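Side-chain contacts in cell cycle serine/threonine-protein kinase CDC5/MSD2 (Saccharomyces cerevisiae, PDB 6MF4), which phosphorylates serine and threonine in other proteins to promote mitotic exit, and recognises substrates through its C-terminal polo-box domain, the part in this structure: residues Val74-Gln79 / Glu254-Gly259; Thr218-Phe221 / His227-Ala230. All coordinates share one frame; numbering follows the deposited sequence.

Contact 1 of 2, residues Val74-Gln79 / Glu254-Gly259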
loop_
_atom_site.group_PDB
_atom_site.type_symbol
_atom_site.label_atom_id
_atom_site.label_comp_id
_atom_site.label_asym_id
_atom_site.label_seq_id
_atom_site.Cartn_x
_atom_site.Cartn_y
_atom_site.Cartn_z
ATOM N N VAL A 74 -15.657 -9.684 -0.938
ATOM C CA VAL A 74 -16.636 -10.763 -1.028
ATOM C C VAL A 74 -18.031 -10.251 -0.672
ATOM O O VAL A 74 -19.024 -10.683 -1.258
ATOM C CB VAL A 74 -16.245 -11.951 -0.114
ATOM C CG1 VAL A 74 -17.399 -12.951 0.036
ATOM C CG2 VAL A 74 -15.013 -12.651 -0.667
ATOM N N GLU A 75 -18.109 -9.321 0.274
ATOM C CA GLU A 75 -19.401 -8.775 0.675
ATOM C C GLU A 75 -19.956 -7.873 -0.416
ATOM O O GLU A 75 -21.164 -7.843 -0.652
ATOM C CB GLU A 75 -19.283 -8.007 1.992
ATOM C CG GLU A 75 -20.514 -7.170 2.355
ATOM C CD GLU A 75 -21.793 -7.992 2.472
ATOM O OE1 GLU A 75 -22.887 -7.392 2.419
ATOM O OE2 GLU A 75 -21.706 -9.229 2.625
ATOM N N ALA A 76 -19.075 -7.138 -1.086
ATOM C CA ALA A 76 -19.501 -6.296 -2.195
ATOM C C ALA A 76 -20.069 -7.187 -3.293
ATOM O O ALA A 76 -21.091 -6.868 -3.901
ATOM C CB ALA A 76 -18.337 -5.448 -2.718
ATOM N N GLU A 77 -19.414 -8.322 -3.522
ATOM C CA GLU A 77 -19.856 -9.284 -4.528
ATOM C C GLU A 77 -21.202 -9.907 -4.147
ATOM O O GLU A 77 -22.023 -10.214 -5.015
ATOM C CB GLU A 77 -18.798 -10.375 -4.722
ATOM C CG GLU A 77 -17.526 -9.881 -5.407
ATOM C CD GLU A 77 -16.484 -10.969 -5.595
ATOM O OE1 GLU A 77 -16.307 -11.797 -4.677
ATOM O OE2 GLU A 77 -15.840 -10.996 -6.666
ATOM N N ALA A 78 -21.430 -10.081 -2.850
ATOM C CA ALA A 78 -22.703 -10.607 -2.361
ATOM C C ALA A 78 -23.815 -9.581 -2.538
ATOM O O ALA A 78 -24.954 -9.939 -2.840
ATOM C CB ALA A 78 -22.587 -11.011 -0.902
ATOM N N GLN A 79 -23.487 -8.308 -2.345
ATOM C CA GLN A 79 -24.470 -7.250 -2.514
ATOM C C GLN A 79 -24.866 -7.164 -3.981
ATOM O O GLN A 79 -26.038 -6.981 -4.311
ATOM C CB GLN A 79 -23.922 -5.913 -2.013
ATOM C CG GLN A 79 -23.862 -5.832 -0.494
ATOM C CD GLN A 79 -23.077 -4.640 0.006
ATOM O OE1 GLN A 79 -22.918 -3.644 -0.697
ATOM N NE2 GLN A 79 -22.579 -4.739 1.232
ATOM N N GLU A 254 -20.620 -0.586 -6.816
ATOM C CA GLU A 254 -21.057 0.185 -7.976
ATOM C C GLU A 254 -20.337 -0.262 -9.251
ATOM O O GLU A 254 -20.941 -0.327 -10.324
ATOM C CB GLU A 254 -20.826 1.679 -7.735
ATOM C CG GLU A 254 -21.184 2.570 -8.920
ATOM C CD GLU A 254 -20.930 4.044 -8.644
ATOM O OE1 GLU A 254 -20.634 4.787 -9.605
ATOM O OE2 GLU A 254 -21.029 4.462 -7.468
ATOM N N VAL A 255 -19.048 -0.569 -9.135
ATOM C CA VAL A 255 -18.271 -1.045 -10.275
ATOM C C VAL A 255 -18.731 -2.440 -10.676
ATOM O O VAL A 255 -18.787 -2.764 -11.860
ATOM C CB VAL A 255 -16.753 -1.061 -9.965
ATOM C CG1 VAL A 255 -15.968 -1.759 -11.074
ATOM C CG2 VAL A 255 -16.239 0.354 -9.773
ATOM N N LEU A 256 -19.060 -3.265 -9.688
ATOM C CA LEU A 256 -19.530 -4.616 -9.961
ATOM C C LEU A 256 -20.854 -4.572 -10.721
ATOM O O LEU A 256 -21.038 -5.297 -11.700
ATOM C CB LEU A 256 -19.676 -5.409 -8.661
ATOM C CG LEU A 256 -18.346 -5.750 -7.983
ATOM C CD1 LEU A 256 -18.574 -6.288 -6.580
ATOM C CD2 LEU A 256 -17.557 -6.748 -8.809
ATOM N N LYS A 257 -21.763 -3.705 -10.281
ATOM C CA LYS A 257 -23.056 -3.552 -10.939
ATOM C C LYS A 257 -22.883 -3.013 -12.356
ATOM O O LYS A 257 -23.635 -3.370 -13.260
ATOM C CB LYS A 257 -23.966 -2.623 -10.129
ATOM C CG LYS A 257 -24.440 -3.214 -8.806
ATOM C CD LYS A 257 -25.347 -2.256 -8.054
ATOM N N TYR A 258 -21.884 -2.155 -12.542
ATOM C CA TYR A 258 -21.598 -1.583 -13.853
ATOM C C TYR A 258 -20.884 -2.605 -14.738
ATOM O O TYR A 258 -21.026 -2.585 -15.961
ATOM C CB TYR A 258 -20.755 -0.312 -13.705
ATOM C CG TYR A 258 -20.610 0.491 -14.980
ATOM C CD1 TYR A 258 -19.589 0.222 -15.882
ATOM C CD2 TYR A 258 -21.492 1.524 -15.277
ATOM C CE1 TYR A 258 -19.452 0.955 -17.050
ATOM C CE2 TYR A 258 -21.363 2.264 -16.441
ATOM C CZ TYR A 258 -20.340 1.974 -17.323
ATOM O OH TYR A 258 -20.204 2.704 -18.484
ATOM N N GLY A 259 -20.120 -3.497 -14.111
ATOM C CA GLY A 259 -19.467 -4.589 -14.818
ATOM C C GLY A 259 -18.019 -4.312 -15.179
ATOM O O GLY A 259 -17.256 -5.235 -15.466
#
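Leu256 joins the two helices by setting its side chain against Ala76 and Glu77, and the helix that carries it offers an instructive case of one residue doing nearly all the work of an interhelical contact. Just before it, Val255 turns its side chain to Phe269 and Ile261, while Val255 O accepts a 2.7 Å bond from Gly259 N in the last turn. Leu256 then points toward helix 56-82. Its CG lies anti to the carbonyl carbon (chi1 -69°), and with CD1 anti to CA that methyl becomes the far end of the chain. Leu256 CD1 comes down beside the backbone where Ala76 joins Glu77: it is 3.7 Å from Ala76 O, 3.8 Å from Glu77 N and 4.0 Å from the methyl CB of Ala76. On the other side Leu256 CD1 meets Glu77 CG at 3.9 Å, the two side chains crossing at a slant. The contact is therefore entirely one of van der Waals packing, with no hydrogen bond between the segments. Helix 56-82 precedes both polo boxes, as the polo cap does in relatives of this kinase, and here it lies along polo box 2, to which helix 252-258 belongs. Phe269 and Leu273 of helix 269-283 also touch Leu256, making the site a junction of three helices. Only the aliphatic stem of Glu77 faces the leucine; its extended chain carries the carboxylate on to salt bridges with Arg270 (through OE2) and Lys277 (through OE1), so both oxygens are engaged by helix 269-283. Lys257, next in line, rests against Tyr80 of helix 56-82. The helical conformation stops at Gly259, which turns to positive phi (97°).

Contact 2 of 2, residues Thr218-Phe221 / His227-Ala230; sequences TFQF and HKMA
Strands 219-221 and 228-230 run antiparallel, their axes at 168° and 4.6 Å apart at the closest, and Phe221 with Met229 is a hydrogen-bonded pair. Phe221 N donates a hydrogen bond to Met229 O at 2.7 Å, short and fairly straight (160° at the hydrogen), and Met229 N returns one to Phe221 O at 3.0 Å. The adjoining pair, Gln220 with Ala230, is non-hydrogen-bonded; there the backbones come together through CA-H...O contacts, the closest from Ala230 CA to Phe219 O at 3.1 Å. The two strands, 219-223 and 228-232, make a beta hairpin in the middle of the antiparallel sheet of polo box 2, and each also bonds to its other neighbour, Gln220 to Phe212 and Ala230 to Thr239. The principle at work is that one hairpin can serve two different environments. Phe221 and Met229 project to the face packed by helix 269-283, where both touch Ile276 and Met229 also reaches Phe269. The Phe221 ring brings its edge to the strand partner: Phe221 CD1 stands 3.7 Å from Met229 O, which lies in the plane of the ring. Gln220 and Ala230 occupy the other face. Gln220 has CG anti to the backbone N (chi1 -177°) and an extended chain, which carries the amide past the Lys228 chain, where Gln220 NE2 stands 4.0 Å from Lys228 CD as the side chains pass at an angle. The amide is gripped at both ends, OE1 by Val99 N and NE2 by Asn222 OD1, which should fix its rotation while tying the hairpin to the first strand of polo box 1. The small Ala230 CB meets Thr218 CG2 at 4.3 Å on this face.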
loop_
_atom_site.group_PDB
_atom_site.type_symbol
_atom_site.label_atom_id
_atom_site.label_comp_id
_atom_site.label_asym_id
_atom_site.label_seq_id
_atom_site.Cartn_x
_atom_site.Cartn_y
_atom_site.Cartn_z
ATOM N N THR A 218 -4.706 0.198 3.050
ATOM C CA THR A 218 -4.916 0.237 1.610
ATOM C C THR A 218 -4.029 -0.786 0.908
ATOM O O THR A 218 -2.868 -0.978 1.278
ATOM C CB THR A 218 -4.642 1.648 1.049
ATOM O OG1 THR A 218 -5.663 2.541 1.506
ATOM C CG2 THR A 218 -4.625 1.657 -0.478
ATOM N N PHE A 219 -4.598 -1.451 -0.093
ATOM C CA PHE A 219 -3.863 -2.388 -0.935
ATOM C C PHE A 219 -3.794 -1.847 -2.348
ATOM O O PHE A 219 -4.807 -1.423 -2.896
ATOM C CB PHE A 219 -4.531 -3.764 -0.936
ATOM C CG PHE A 219 -4.507 -4.454 0.397
ATOM C CD1 PHE A 219 -5.478 -4.192 1.349
ATOM C CD2 PHE A 219 -3.515 -5.370 0.698
ATOM C CE1 PHE A 219 -5.457 -4.834 2.572
ATOM C CE2 PHE A 219 -3.491 -6.013 1.923
ATOM C CZ PHE A 219 -4.461 -5.741 2.860
ATOM N N GLN A 220 -2.601 -1.853 -2.933
ATOM C CA GLN A 220 -2.429 -1.405 -4.307
ATOM C C GLN A 220 -1.903 -2.541 -5.165
ATOM O O GLN A 220 -1.020 -3.292 -4.746
ATOM C CB GLN A 220 -1.482 -0.209 -4.376
ATOM C CG GLN A 220 -1.314 0.346 -5.772
ATOM C CD GLN A 220 -0.485 1.610 -5.786
ATOM O OE1 GLN A 220 -0.461 2.357 -4.808
ATOM N NE2 GLN A 220 0.213 1.848 -6.891
ATOM N N PHE A 221 -2.455 -2.652 -6.368
ATOM C CA PHE A 221 -2.079 -3.698 -7.307
ATOM C C PHE A 221 -1.704 -3.086 -8.648
ATOM O O PHE A 221 -2.547 -2.495 -9.324
ATOM C CB PHE A 221 -3.224 -4.697 -7.480
ATOM C CG PHE A 221 -3.694 -5.305 -6.190
ATOM C CD1 PHE A 221 -4.595 -4.636 -5.383
ATOM C CD2 PHE A 221 -3.234 -6.547 -5.786
ATOM C CE1 PHE A 221 -5.027 -5.190 -4.192
ATOM C CE2 PHE A 221 -3.664 -7.104 -4.600
ATOM C CZ PHE A 221 -4.561 -6.425 -3.804
ATOM N N HIS A 227 -2.259 -0.702 -15.894
ATOM C CA HIS A 227 -3.467 -0.358 -15.171
ATOM C C HIS A 227 -3.182 -0.686 -13.712
ATOM O O HIS A 227 -2.605 -1.733 -13.413
ATOM C CB HIS A 227 -4.689 -1.126 -15.688
ATOM C CG HIS A 227 -5.001 -0.879 -17.135
ATOM N ND1 HIS A 227 -5.470 0.331 -17.596
ATOM C CD2 HIS A 227 -4.928 -1.694 -18.215
ATOM C CE1 HIS A 227 -5.666 0.254 -18.904
ATOM N NE2 HIS A 227 -5.344 -0.963 -19.301
ATOM N N LYS A 228 -3.546 0.223 -12.815
ATOM C CA LYS A 228 -3.372 -0.006 -11.390
ATOM C C LYS A 228 -4.696 0.137 -10.682
ATOM O O LYS A 228 -5.555 0.928 -11.082
ATOM C CB LYS A 228 -2.369 0.968 -10.777
ATOM C CG LYS A 228 -1.129 1.207 -11.590
ATOM C CD LYS A 228 -0.246 2.230 -10.890
ATOM C CE LYS A 228 0.820 2.779 -11.811
ATOM N NZ LYS A 228 1.300 1.757 -12.765
ATOM N N MET A 229 -4.851 -0.634 -9.618
ATOM C CA MET A 229 -6.041 -0.567 -8.798
ATOM C C MET A 229 -5.644 -0.551 -7.337
ATOM O O MET A 229 -4.734 -1.276 -6.923
ATOM C CB MET A 229 -6.962 -1.746 -9.096
ATOM C CG MET A 229 -7.644 -1.644 -10.453
ATOM S SD MET A 229 -8.494 -3.160 -10.928
ATOM C CE MET A 229 -9.448 -3.507 -9.452
ATOM N N ALA A 230 -6.316 0.298 -6.571
ATOM C CA ALA A 230 -6.126 0.347 -5.131
ATOM C C ALA A 230 -7.445 0.045 -4.432
ATOM O O ALA A 230 -8.483 0.598 -4.785
ATOM C CB ALA A 230 -5.590 1.699 -4.704
#

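From the N terminus the chain first lays down helix 56-82, whose 74-79 portion is met by 254-259, far along the chain, in contact 1. The intervening 174 residues build the whole of polo box 1 and nearly all the sheet of polo box 2. Contact 2 lies within this span: 218-221 turns back after only five residues to pair with 227-230, so a short hairpin loop is enclosed by a long one, and the two do not cross. The centres of contact 1 and contact 2 are about 17 Å apart, and the two do not touch. Contact 2 joins neighbouring strands inside polo box 2; contact 1 fastens the same box to the helix that precedes both boxes, with helix 269-283 bordering each.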